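Local coordinates for type II secretion system protein H (Vibrio cholerae, PDB 4DQ9) that forms part of the pseudopilus tip complex of the type II secretion system, which recognises and binds secretion substrates such as toxins and proteases, at residues A[43-48]-A[111-116]; A[17-22]-A[59-64]; A[73-76]-A[82-85]. One frame throughout, in Å; residues are numbered along the deposited sequence.

The three contacts illustrate how a pseudopilin divides its packing between a long helix and two antiparallel sheets. Contacts 1 and 2 share the first sheet, where strands 41-48 and 54-66 are neighbours; their centres lie about 12 Å apart and they touch, M61 packing on F44. Contact 2 adds helix 2-27, and its segments alternate along the chain with those of contact 1. Contact 3, nested inside the loop that contact 1 closes, has its centre about 18 Å from contact 1 and about 22 Å from contact 2. Contacts 1 and 2 thus tie the first sheet to loop and helix on its two faces, while contact 3 closes the edge of the second sheet without touching contact 2.

Contact 1: residues A[43-48]-A[111-116]; sequences TFLQLT and PAPQLF. With NA (sodium ion), chain C.
One methyl group of L45 makes the direct contact with the 111-116 segment. L45 CD1 sits over one face of the P113 ring, nearest to P113 CD at 3.7 Å, with the two side chains lying aslant. The same L45 CD1 is 3.7 Å from P111 O. No hydrogen bond crosses between the segments. The leucine gets there with CG anti to its own carbonyl carbon (chi1 -57°) and an extended second torsion, which sends CD1 outward from the strand.

Strand alternation sets up the next shell. F44 points to the opposite face of the sheet, onto F13, R16 and L20 of helix 2-27, leaving L45 for the outer face, where W53 packs on both L45 and P113. The contact thus lies on the face of the four-stranded antiparallel sheet opposite the helix, where the 111-116 chain leans back over the sheet before joining it as edge strand 115-117. Strand 31-36 runs between strands 41-48 and 115-117, and from it R34 hydrogen-bonds P111 O, giving the carbonyl beside the methyl a polar partner. Further along, Q114 and L115 both face V33, forming a classic beta bulge.

Ions border the contact. T43 OG1 binds a sodium ion at 2.6 Å, a site completed on the protein side by D36. The T43 hydroxyl is also hydrogen-bonded with Q64. A second sodium, held by Q54, K55 and E110, sits about 5 Å from the L45 side chain. The segments bury only 96 Å² between them, both sides summed: the touch is one methyl on a proline ring and a carbonyl, while polar links, R34 to P111 O and E110 to sodium, tie the 111-116 side to its surroundings.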
ATOM      1  N   THR A  43      13.021   3.454   4.522  1.00 18.29           N
ATOM      2  CA  THR A  43      12.253   3.022   5.734  1.00 17.62           C
ATOM      3  C   THR A  43      11.604   1.665   5.477  1.00 15.73           C
ATOM      4  O   THR A  43      11.096   1.435   4.387  1.00 18.47           O
ATOM      5  CB  THR A  43      11.117   4.011   5.978  1.00 20.21           C
ATOM      6  OG1 THR A  43      11.714   5.326   6.076  1.00 20.47           O
ATOM      7  CG2 THR A  43      10.334   3.735   7.350  1.00 19.80           C
ATOM      8  N   PHE A  44      11.649   0.788   6.493  1.00 14.27           N
ATOM      9  CA  PHE A  44      11.272  -0.611   6.343  1.00 13.93           C
ATOM     10  C   PHE A  44       9.964  -0.793   7.085  1.00 14.32           C
ATOM     11  O   PHE A  44       9.914  -0.571   8.274  1.00 15.45           O
ATOM     12  CB  PHE A  44      12.405  -1.485   6.877  1.00 16.53           C
ATOM     13  CG  PHE A  44      13.705  -1.235   6.092  1.00 16.42           C
ATOM     14  CD1 PHE A  44      13.959  -1.927   4.939  1.00 20.00           C
ATOM     15  CD2 PHE A  44      14.638  -0.332   6.604  1.00 16.04           C
ATOM     16  CE1 PHE A  44      15.133  -1.683   4.196  1.00 20.29           C
ATOM     17  CE2 PHE A  44      15.813  -0.095   5.825  1.00 19.24           C
ATOM     18  CZ  PHE A  44      15.984  -0.769   4.661  1.00 16.42           C
ATOM     19  N   LEU A  45       8.908  -1.073   6.335  1.00 15.87           N
ATOM     20  CA  LEU A  45       7.499  -1.023   6.782  1.00 16.60           C
ATOM     21  C   LEU A  45       6.842  -2.413   6.790  1.00 16.28           C
ATOM     22  O   LEU A  45       7.231  -3.325   6.056  1.00 16.87           O
ATOM     23  CB  LEU A  45       6.706  -0.160   5.817  1.00 14.76           C
ATOM     24  CG  LEU A  45       7.265   1.242   5.670  1.00 15.70           C
ATOM     25  CD1 LEU A  45       6.610   1.969   4.488  1.00 20.17           C
ATOM     26  CD2 LEU A  45       7.083   2.059   6.945  1.00 18.37           C
ATOM     27  N   GLN A  46       5.817  -2.564   7.645  1.00 17.11           N
ATOM     28  CA  GLN A  46       4.946  -3.685   7.721  1.00 17.19           C
ATOM     29  C   GLN A  46       3.510  -3.243   7.489  1.00 18.05           C
ATOM     30  O   GLN A  46       3.106  -2.200   7.918  1.00 18.78           O
ATOM     31  CB  GLN A  46       5.051  -4.363   9.052  1.00 18.44           C
ATOM     32  CG  GLN A  46       4.248  -5.692   9.178  1.00 23.50           C
ATOM     33  CD  GLN A  46       4.270  -6.331  10.565  1.00 32.13           C
ATOM     34  OE1 GLN A  46       4.392  -5.636  11.583  1.00 35.19           O
ATOM     35  NE2 GLN A  46       4.083  -7.700  10.607  1.00 38.81           N
ATOM     36  N   LEU A  47       2.772  -4.049   6.746  1.00 18.46           N
ATOM     37  CA  LEU A  47       1.348  -3.750   6.522  1.00 17.22           C
ATOM     38  C   LEU A  47       0.480  -4.500   7.614  1.00 17.56           C
ATOM     39  O   LEU A  47       0.642  -5.747   7.851  1.00 21.22           O
ATOM     40  CB  LEU A  47       0.972  -4.268   5.140  1.00 18.77           C
ATOM     41  CG  LEU A  47      -0.506  -4.068   4.804  1.00 18.00           C
ATOM     42  CD1 LEU A  47      -0.876  -2.636   4.896  1.00 17.61           C
ATOM     43  CD2 LEU A  47      -0.831  -4.643   3.409  1.00 20.11           C
ATOM     44  N   THR A  48      -0.377  -3.796   8.325  1.00 20.62           N
ATOM     45  CA  THR A  48      -1.290  -4.448   9.275  1.00 22.17           C
ATOM     46  C   THR A  48      -2.685  -3.935   8.862  1.00 20.79           C
ATOM     47  O   THR A  48      -2.815  -2.816   8.301  1.00 19.73           O
ATOM     48  CB  THR A  48      -1.042  -3.985  10.736  1.00 24.95           C
ATOM     49  OG1 THR A  48      -1.151  -2.550  10.736  1.00 27.68           O
ATOM     50  CG2 THR A  48       0.403  -4.448  11.156  1.00 30.43           C
ATOM     51  N   PRO A 111       3.717   7.200   4.892  1.00 26.57           N
ATOM     52  CA  PRO A 111       3.573   7.103   3.411  1.00 26.17           C
ATOM     53  C   PRO A 111       3.898   5.710   2.898  1.00 24.25           C
ATOM     54  O   PRO A 111       4.807   5.072   3.440  1.00 21.62           O
ATOM     55  CB  PRO A 111       4.548   8.157   2.853  1.00 27.74           C
ATOM     56  CG  PRO A 111       4.800   9.097   4.011  1.00 29.00           C
ATOM     57  CD  PRO A 111       4.680   8.248   5.285  1.00 26.66           C
ATOM     58  N   ALA A 112       3.164   5.252   1.879  1.00 22.70           N
ATOM     59  CA  ALA A 112       3.246   3.887   1.424  1.00 20.07           C
ATOM     60  C   ALA A 112       4.567   3.568   0.763  1.00 18.92           C
ATOM     61  O   ALA A 112       5.199   4.404   0.098  1.00 19.46           O
ATOM     62  CB  ALA A 112       2.167   3.624   0.457  1.00 22.43           C
ATOM     63  N   PRO A 113       4.998   2.344   0.947  1.00 17.86           N
ATOM     64  CA  PRO A 113       6.253   1.919   0.277  1.00 16.83           C
ATOM     65  C   PRO A 113       6.104   1.841  -1.213  1.00 17.87           C
ATOM     66  O   PRO A 113       4.993   1.496  -1.693  1.00 18.03           O
ATOM     67  CB  PRO A 113       6.436   0.473   0.801  1.00 17.98           C
ATOM     68  CG  PRO A 113       4.973   0.061   1.193  1.00 18.99           C
ATOM     69  CD  PRO A 113       4.347   1.257   1.657  1.00 17.92           C
ATOM     70  N   GLN A 114       7.163   2.124  -1.981  1.00 17.91           N
ATOM     71  CA  GLN A 114       7.172   1.905  -3.423  1.00 18.56           C
ATOM     72  C   GLN A 114       7.571   0.475  -3.708  1.00 17.72           C
ATOM     73  O   GLN A 114       7.238  -0.055  -4.772  1.00 22.18           O
ATOM     74  CB  GLN A 114       8.153   2.798  -4.179  1.00 17.43           C
ATOM     75  CG  GLN A 114       7.896   4.235  -3.949  1.00 18.33           C
ATOM     76  CD  GLN A 114       8.836   4.788  -2.825  1.00 13.00           C
ATOM     77  OE1 GLN A 114       9.336   4.032  -1.915  1.00 19.34           O
ATOM     78  NE2 GLN A 114       9.143   6.065  -2.934  1.00 17.67           N
ATOM     79  N   LEU A 115       8.235  -0.161  -2.771  1.00 17.39           N
ATOM     80  CA  LEU A 115       8.656  -1.562  -2.918  1.00 16.23           C
ATOM     81  C   LEU A 115       7.868  -2.481  -2.040  1.00 17.73           C
ATOM     82  O   LEU A 115       7.975  -2.357  -0.810  1.00 17.63           O
ATOM     83  CB  LEU A 115      10.179  -1.744  -2.699  1.00 16.69           C
ATOM     84  CG  LEU A 115      11.167  -0.777  -3.337  1.00 15.71           C
ATOM     85  CD1 LEU A 115      12.610  -1.208  -2.947  1.00 19.37           C
ATOM     86  CD2 LEU A 115      10.929  -0.801  -4.843  1.00 18.81           C
ATOM     87  N   PHE A 116       7.060  -3.369  -2.610  1.00 17.14           N
ATOM     88  CA  PHE A 116       6.345  -4.335  -1.866  1.00 16.45           C
ATOM     89  C   PHE A 116       7.127  -5.602  -1.715  1.00 16.93           C
ATOM     90  O   PHE A 116       7.738  -6.102  -2.686  1.00 16.25           O
ATOM     91  CB  PHE A 116       4.953  -4.594  -2.449  1.00 17.11           C
ATOM     92  CG  PHE A 116       4.157  -3.342  -2.661  1.00 15.79           C
ATOM     93  CD1 PHE A 116       3.515  -2.749  -1.557  1.00 15.43           C
ATOM     94  CD2 PHE A 116       3.999  -2.767  -3.893  1.00 15.05           C
ATOM     95  CE1 PHE A 116       2.747  -1.585  -1.768  1.00 18.94           C
ATOM     96  CE2 PHE A 116       3.297  -1.507  -4.050  1.00 20.65           C
ATOM     97  CZ  PHE A 116       2.627  -0.991  -2.943  1.00 21.00           C
TER
HETATM   98 NA    NA C 201      12.184   6.417   3.732  1.00 25.00          NA

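Contact 2: residues A[17-22]-A[59-64]; sequences LLLLNE and DKMTNQ
L19 and L20 of the helix meet K60 and M61 without any flat group between the segments, yet two neighbouring rings frame the contact. The F44 ring takes M61 CE over one face, 3.6 Å from F44 CG, and L20 also packs on F44. The indole residue W56 is touched by both leucines.

Across the contact itself, each leucine has its own target. L19 CD2 lies 3.9 Å from M61 SD, the two side chains running past each other in opposite directions. Its other branch, CD1, rests 3.8 Å from K60 CB. L20 CD2 meets the methionine's end, 4.0 Å from M61 CE, with the two chains nearly at right angles. M61 reaches in with CG between its backbone N and carbonyl carbon (chi1 70°), and a bend at chi3 turns the methyl onto F44 and L20.

K60 contributes only the root of its extended chain here; its ammonium forms a salt bridge with E23, one turn further along the helix than L19. N58 OD1 accepts hydrogen bonds from K60 N and M61 N, an Asx turn that shapes the loop, while R16 of the helix holds T62 O. Here a loop interrupting strand 54-66 folds over the flank of helix 2-27, within the helix-on-antiparallel-sheet architecture characteristic of type IV pilins and pseudopilins.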
ATOM      1  N   LEU A  17      16.936  -5.879   2.784  1.00 14.43           N
ATOM      2  CA  LEU A  17      15.920  -6.317   1.878  1.00 14.02           C
ATOM      3  C   LEU A  17      15.789  -7.890   2.004  1.00 14.38           C
ATOM      4  O   LEU A  17      14.659  -8.426   2.014  1.00 16.01           O
ATOM      5  CB  LEU A  17      16.291  -5.919   0.516  1.00 13.86           C
ATOM      6  CG  LEU A  17      15.335  -6.361  -0.573  1.00 19.62           C
ATOM      7  CD1 LEU A  17      13.952  -5.730  -0.387  1.00 19.72           C
ATOM      8  CD2 LEU A  17      15.964  -6.041  -1.972  1.00 25.54           C
ATOM      9  N   LEU A  18      16.911  -8.585   2.034  1.00 17.12           N
ATOM     10  CA  LEU A  18      16.897 -10.047   2.102  1.00 18.75           C
ATOM     11  C   LEU A  18      16.150 -10.418   3.348  1.00 16.97           C
ATOM     12  O   LEU A  18      15.305 -11.346   3.362  1.00 17.16           O
ATOM     13  CB  LEU A  18      18.310 -10.591   2.085  1.00 21.32           C
ATOM     14  CG  LEU A  18      19.078 -10.770   0.800  1.00 28.33           C
ATOM     15  CD1 LEU A  18      20.333 -11.739   1.075  1.00 26.31           C
ATOM     16  CD2 LEU A  18      18.373 -11.340  -0.285  1.00 32.93           C
ATOM     17  N   LEU A  19      16.443  -9.731   4.461  1.00 17.40           N
ATOM     18  CA  LEU A  19      15.839 -10.039   5.743  1.00 16.44           C
ATOM     19  C   LEU A  19      14.329  -9.885   5.684  1.00 16.83           C
ATOM     20  O   LEU A  19      13.540 -10.745   6.195  1.00 17.94           O
ATOM     21  CB  LEU A  19      16.438  -9.187   6.864  1.00 18.12           C
ATOM     22  CG  LEU A  19      16.119  -9.672   8.240  1.00 19.25           C
ATOM     23  CD1 LEU A  19      17.208  -9.312   9.332  1.00 23.84           C
ATOM     24  CD2 LEU A  19      14.815  -8.981   8.610  1.00 23.06           C
ATOM     25  N   LEU A  20      13.858  -8.802   5.063  1.00 16.40           N
ATOM     26  CA  LEU A  20      12.418  -8.529   5.024  1.00 16.96           C
ATOM     27  C   LEU A  20      11.759  -9.573   4.111  1.00 16.25           C
ATOM     28  O   LEU A  20      10.644  -9.987   4.458  1.00 18.33           O
ATOM     29  CB  LEU A  20      12.079  -7.222   4.322  1.00 17.48           C
ATOM     30  CG  LEU A  20      11.907  -5.885   4.997  1.00 21.20           C
ATOM     31  CD1 LEU A  20      11.367  -4.775   3.924  1.00 20.22           C
ATOM     32  CD2 LEU A  20      11.260  -5.929   6.376  1.00 19.83           C
ATOM     33  N   ASN A  21      12.379 -10.007   3.011  1.00 16.34           N
ATOM     34  CA  ASN A  21      11.858 -11.021   2.091  1.00 17.15           C
ATOM     35  C   ASN A  21      11.673 -12.335   2.861  1.00 18.49           C
ATOM     36  O   ASN A  21      10.609 -12.955   2.860  1.00 17.46           O
ATOM     37  CB  ASN A  21      12.748 -11.186   0.871  1.00 16.72           C
ATOM     38  CG  ASN A  21      12.358 -12.314   0.015  1.00 20.43           C
ATOM     39  OD1 ASN A  21      11.204 -12.400  -0.498  1.00 28.09           O
ATOM     40  ND2 ASN A  21      13.324 -13.186  -0.252  1.00 22.33           N
ATOM     41  N   GLU A  22      12.701 -12.695   3.615  1.00 18.06           N
ATOM     42  CA  GLU A  22      12.676 -13.857   4.518  1.00 19.82           C
ATOM     43  C   GLU A  22      11.575 -13.762   5.581  1.00 18.75           C
ATOM     44  O   GLU A  22      10.849 -14.708   5.753  1.00 20.95           O
ATOM     45  CB  GLU A  22      14.058 -13.945   5.151  1.00 20.04           C
ATOM     46  CG  GLU A  22      14.329 -15.068   6.164  1.00 25.14           C
ATOM     47  CD  GLU A  22      15.786 -15.076   6.607  1.00 29.11           C
ATOM     48  OE1 GLU A  22      16.499 -14.045   6.606  1.00 33.27           O
ATOM     49  OE2 GLU A  22      16.212 -16.113   7.077  1.00 32.46           O
ATOM     50  N   ASP A  59      13.151  -7.028  16.468  1.00 19.89           N
ATOM     51  CA  ASP A  59      14.394  -7.296  17.176  1.00 21.59           C
ATOM     52  C   ASP A  59      15.496  -7.796  16.277  1.00 21.46           C
ATOM     53  O   ASP A  59      16.410  -8.451  16.773  1.00 24.28           O
ATOM     54  CB  ASP A  59      14.206  -8.274  18.398  1.00 23.27           C
ATOM     55  CG  ASP A  59      13.887  -9.737  17.973  1.00 27.70           C
ATOM     56  OD1 ASP A  59      13.622 -10.029  16.790  1.00 23.52           O
ATOM     57  OD2 ASP A  59      13.904 -10.634  18.858  1.00 33.08           O
ATOM     58  N   LYS A  60      15.418  -7.561  14.968  1.00 20.22           N
ATOM     59  CA  LYS A  60      16.409  -8.053  13.984  1.00 20.63           C
ATOM     60  C   LYS A  60      17.190  -6.939  13.328  1.00 21.23           C
ATOM     61  O   LYS A  60      18.396  -7.104  13.083  1.00 22.66           O
ATOM     62  CB  LYS A  60      15.717  -8.886  12.840  1.00 22.57           C
ATOM     63  CG  LYS A  60      15.078 -10.114  13.524  1.00 23.65           C
ATOM     64  CD  LYS A  60      14.369 -11.031  12.493  1.00 26.64           C
ATOM     65  CE  LYS A  60      14.151 -12.406  13.151  1.00 29.05           C
ATOM     66  NZ  LYS A  60      13.541 -13.333  12.074  1.00 33.21           N
ATOM     67  N   MET A  61      16.564  -5.788  13.134  1.00 19.18           N
ATOM     68  CA  MET A  61      17.151  -4.650  12.374  1.00 19.12           C
ATOM     69  C   MET A  61      16.458  -3.336  12.694  1.00 17.79           C
ATOM     70  O   MET A  61      15.286  -3.314  12.923  1.00 17.91           O
ATOM     71  CB  MET A  61      17.163  -4.924  10.922  1.00 17.85           C
ATOM     72  CG  MET A  61      15.772  -4.936  10.232  1.00 18.72           C
ATOM     73  SD  MET A  61      15.992  -5.225   8.473  1.00 26.12           S
ATOM     74  CE  MET A  61      14.572  -4.294   7.870  1.00 22.27           C
ATOM     75  N   THR A  62      17.188  -2.218  12.646  1.00 17.32           N
ATOM     76  CA  THR A  62      16.546  -0.932  12.650  1.00 17.12           C
ATOM     77  C   THR A  62      15.670  -0.782  11.412  1.00 17.47           C
ATOM     78  O   THR A  62      15.912  -1.422  10.382  1.00 17.37           O
ATOM     79  CB  THR A  62      17.569   0.210  12.631  1.00 19.48           C
ATOM     80  OG1 THR A  62      18.456   0.024  11.542  1.00 17.88           O
ATOM     81  CG2 THR A  62      18.393   0.201  13.924  1.00 21.13           C
ATOM     82  N   ASN A  63      14.648   0.038  11.527  1.00 17.01           N
ATOM     83  CA  ASN A  63      13.660   0.175  10.467  1.00 16.85           C
ATOM     84  C   ASN A  63      13.765   1.478   9.620  1.00 16.81           C
ATOM     85  O   ASN A  63      12.926   1.688   8.810  1.00 15.45           O
ATOM     86  CB  ASN A  63      12.245  -0.014  11.040  1.00 18.05           C
ATOM     87  CG  ASN A  63      11.915   1.028  12.102  1.00 19.62           C
ATOM     88  OD1 ASN A  63      12.200   2.209  11.976  1.00 21.36           O
ATOM     89  ND2 ASN A  63      11.267   0.591  13.181  1.00 21.31           N
ATOM     90  N   GLN A  64      14.766   2.317   9.841  1.00 16.91           N
ATOM     91  CA  GLN A  64      14.989   3.478   9.020  1.00 17.26           C
ATOM     92  C   GLN A  64      16.491   3.691   8.937  1.00 19.38           C
ATOM     93  O   GLN A  64      17.183   3.613   9.961  1.00 20.19           O
ATOM     94  CB  GLN A  64      14.349   4.686   9.652  1.00 18.23           C
ATOM     95  CG  GLN A  64      14.189   5.753   8.639  1.00 23.68           C
ATOM     96  CD  GLN A  64      13.190   6.789   9.051  1.00 31.52           C
ATOM     97  OE1 GLN A  64      12.121   7.000   8.406  1.00 31.59           O
ATOM     98  NE2 GLN A  64      13.532   7.469  10.089  1.00 30.87           N
TER

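Contact 3: residues A[73-76]-A[82-85]; sequences LDFE and WQKD
E76 lies over one face of the W82 indole, its carboxylate stacked 18° from the ring plane. E76 CG makes a CH-pi contact 3.7 Å from the centroid of the six-membered ring, and E76 OE2 lies above the five-membered ring near its rim, by the CE2-NE1 bond, 3.3 Å from W82 CE2. The indole N-H is engaged elsewhere, by D138. F75 N lies in the plane of the indole at its edge, while the D74 carboxylate meets the ring obliquely.

Q83 repeats the theme on a phenyl ring. Its CG sits over one face of F75, 3.7 Å from the ring centroid, and a bend at its second torsion lays the amide 10° from parallel to the ring. Q83 N gives a hydrogen bond of 2.8 Å to F75 O, nearly along the C=O axis.

Strand 71-77 is an outer strand of the second antiparallel sheet. One side pairs with strand 126-132 through D74 with S129 and E76 with T127; the chain then turns back, and the 82-85 loop lies along the strand's outer edge without forming a regular strand.

D74 fastens that return. Its CG, anti to the backbone N (chi1 -153°), swings OD1 toward the loop, where K84 N binds D74 OD1 at 2.9 Å from the syn side. F75 N, on the anti side, reaches D74 OD1 at 2.8 Å; two donors from opposite faces of the plane would restrict rotation of the D74 carboxylate. Beyond it the extended K84 chain passes L73 O, and a water accepts hydrogen bonds from both K84 NZ and L73 N.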
ATOM      1  N   LEU A  73      21.278   8.629  -3.156  1.00 17.17           N
ATOM      2  CA  LEU A  73      20.666   7.450  -3.675  1.00 17.34           C
ATOM      3  C   LEU A  73      19.615   7.785  -4.777  1.00 14.21           C
ATOM      4  O   LEU A  73      19.105   8.915  -4.888  1.00 17.24           O
ATOM      5  CB  LEU A  73      20.068   6.556  -2.684  1.00 18.81           C
ATOM      6  CG  LEU A  73      19.050   7.073  -1.715  1.00 16.36           C
ATOM      7  CD1 LEU A  73      17.699   7.177  -2.316  1.00 19.55           C
ATOM      8  CD2 LEU A  73      18.916   6.058  -0.611  1.00 21.50           C
ATOM      9  N   ASP A  74      19.309   6.770  -5.549  1.00 14.72           N
ATOM     10  CA  ASP A  74      18.316   6.867  -6.617  1.00 16.72           C
ATOM     11  C   ASP A  74      17.693   5.533  -6.923  1.00 16.18           C
ATOM     12  O   ASP A  74      18.217   4.501  -6.456  1.00 15.96           O
ATOM     13  CB  ASP A  74      18.973   7.459  -7.851  1.00 17.96           C
ATOM     14  CG  ASP A  74      17.996   8.194  -8.764  1.00 18.50           C
ATOM     15  OD1 ASP A  74      16.724   8.143  -8.599  1.00 17.01           O
ATOM     16  OD2 ASP A  74      18.516   8.970  -9.664  1.00 20.45           O
ATOM     17  N   PHE A  75      16.572   5.506  -7.611  1.00 16.59           N
ATOM     18  CA  PHE A  75      15.940   4.220  -7.846  1.00 16.29           C
ATOM     19  C   PHE A  75      15.126   4.294  -9.183  1.00 14.94           C
ATOM     20  O   PHE A  75      14.725   5.396  -9.621  1.00 16.98           O
ATOM     21  CB  PHE A  75      15.077   3.691  -6.707  1.00 15.71           C
ATOM     22  CG  PHE A  75      13.744   4.337  -6.523  1.00 16.38           C
ATOM     23  CD1 PHE A  75      13.645   5.626  -5.975  1.00 20.20           C
ATOM     24  CD2 PHE A  75      12.588   3.638  -6.830  1.00 17.15           C
ATOM     25  CE1 PHE A  75      12.418   6.266  -5.779  1.00 24.08           C
ATOM     26  CE2 PHE A  75      11.319   4.262  -6.665  1.00 17.38           C
ATOM     27  CZ  PHE A  75      11.246   5.609  -6.154  1.00 23.06           C
ATOM     28  N   GLU A  76      14.910   3.110  -9.725  1.00 16.75           N
ATOM     29  CA  GLU A  76      14.127   2.850 -10.933  1.00 17.83           C
ATOM     30  C   GLU A  76      13.144   1.762 -10.534  1.00 18.24           C
ATOM     31  O   GLU A  76      13.512   0.824  -9.759  1.00 17.07           O
ATOM     32  CB  GLU A  76      14.974   2.287 -12.102  1.00 20.14           C
ATOM     33  CG  GLU A  76      15.907   3.180 -12.716  1.00 22.23           C
ATOM     34  CD  GLU A  76      16.939   2.516 -13.551  1.00 24.98           C
ATOM     35  OE1 GLU A  76      17.372   1.348 -13.297  1.00 28.77           O
ATOM     36  OE2 GLU A  76      17.364   3.213 -14.473  1.00 27.88           O
ATOM     37  N   TRP A  82      15.087   6.704 -13.931  1.00 21.91           N
ATOM     38  CA  TRP A  82      15.519   7.081 -12.558  1.00 20.95           C
ATOM     39  C   TRP A  82      14.520   8.089 -12.003  1.00 21.33           C
ATOM     40  O   TRP A  82      14.000   8.956 -12.731  1.00 22.10           O
ATOM     41  CB  TRP A  82      16.951   7.679 -12.514  1.00 20.10           C
ATOM     42  CG  TRP A  82      18.009   6.731 -12.908  1.00 20.75           C
ATOM     43  CD1 TRP A  82      18.721   6.676 -14.104  1.00 21.29           C
ATOM     44  CD2 TRP A  82      18.496   5.651 -12.114  1.00 20.13           C
ATOM     45  NE1 TRP A  82      19.643   5.676 -14.040  1.00 24.44           N
ATOM     46  CE2 TRP A  82      19.517   5.022 -12.832  1.00 22.65           C
ATOM     47  CE3 TRP A  82      18.226   5.183 -10.813  1.00 18.86           C
ATOM     48  CZ2 TRP A  82      20.210   3.918 -12.288  1.00 18.77           C
ATOM     49  CZ3 TRP A  82      18.861   4.103 -10.322  1.00 17.06           C
ATOM     50  CH2 TRP A  82      19.852   3.458 -11.041  1.00 22.86           C
ATOM     51  N   GLN A  83      14.215   7.960 -10.712  1.00 20.25           N
ATOM     52  CA  GLN A  83      13.185   8.735 -10.047  1.00 20.57           C
ATOM     53  C   GLN A  83      13.593  10.114  -9.588  1.00 20.56           C
ATOM     54  O   GLN A  83      12.755  11.040  -9.549  1.00 22.99           O
ATOM     55  CB  GLN A  83      12.589   7.943  -8.892  1.00 21.23           C
ATOM     56  CG  GLN A  83      11.841   6.734  -9.458  1.00 23.78           C
ATOM     57  CD  GLN A  83      10.361   6.924  -9.688  1.00 30.75           C
ATOM     58  OE1 GLN A  83       9.750   7.876  -9.235  1.00 37.81           O
ATOM     59  NE2 GLN A  83       9.747   5.933 -10.313  1.00 36.29           N
ATOM     60  N   LYS A  84      14.857  10.272  -9.224  1.00 18.78           N
ATOM     61  CA  LYS A  84      15.286  11.531  -8.631  1.00 20.59           C
ATOM     62  C   LYS A  84      15.360  12.602  -9.738  1.00 21.43           C
ATOM     63  O   LYS A  84      15.903  12.342 -10.819  1.00 20.74           O
ATOM     64  CB  LYS A  84      16.633  11.309  -7.920  1.00 18.68           C
ATOM     65  CG  LYS A  84      17.079  12.539  -7.078  1.00 21.13           C
ATOM     66  CD  LYS A  84      18.264  12.280  -6.172  1.00 26.23           C
ATOM     67  CE  LYS A  84      18.471  13.424  -5.147  1.00 25.89           C
ATOM     68  NZ  LYS A  84      19.859  13.360  -4.602  1.00 28.44           N
ATOM     69  N   ASP A  85      14.942  13.830  -9.413  1.00 19.05           N
ATOM     70  CA  ASP A  85      15.086  14.960 -10.357  1.00 19.72           C
ATOM     71  C   ASP A  85      16.505  15.519 -10.255  1.00 20.63           C
ATOM     72  O   ASP A  85      17.290  15.060  -9.464  1.00 20.96           O
ATOM     73  CB  ASP A  85      13.994  16.007 -10.125  1.00 20.39           C
ATOM     74  CG  ASP A  85      14.050  16.655  -8.813  1.00 18.75           C
ATOM     75  OD1 ASP A  85      15.068  17.206  -8.412  1.00 25.12           O
ATOM     76  OD2 ASP A  85      13.010  16.696  -8.126  1.00 23.10           O
TER
HETATM   77  O   HOH W   1      19.332  10.877  -3.085  1.00 10.40           O
HETATM   78  O   HOH W   2      17.859  10.732 -11.489  1.00 10.97           O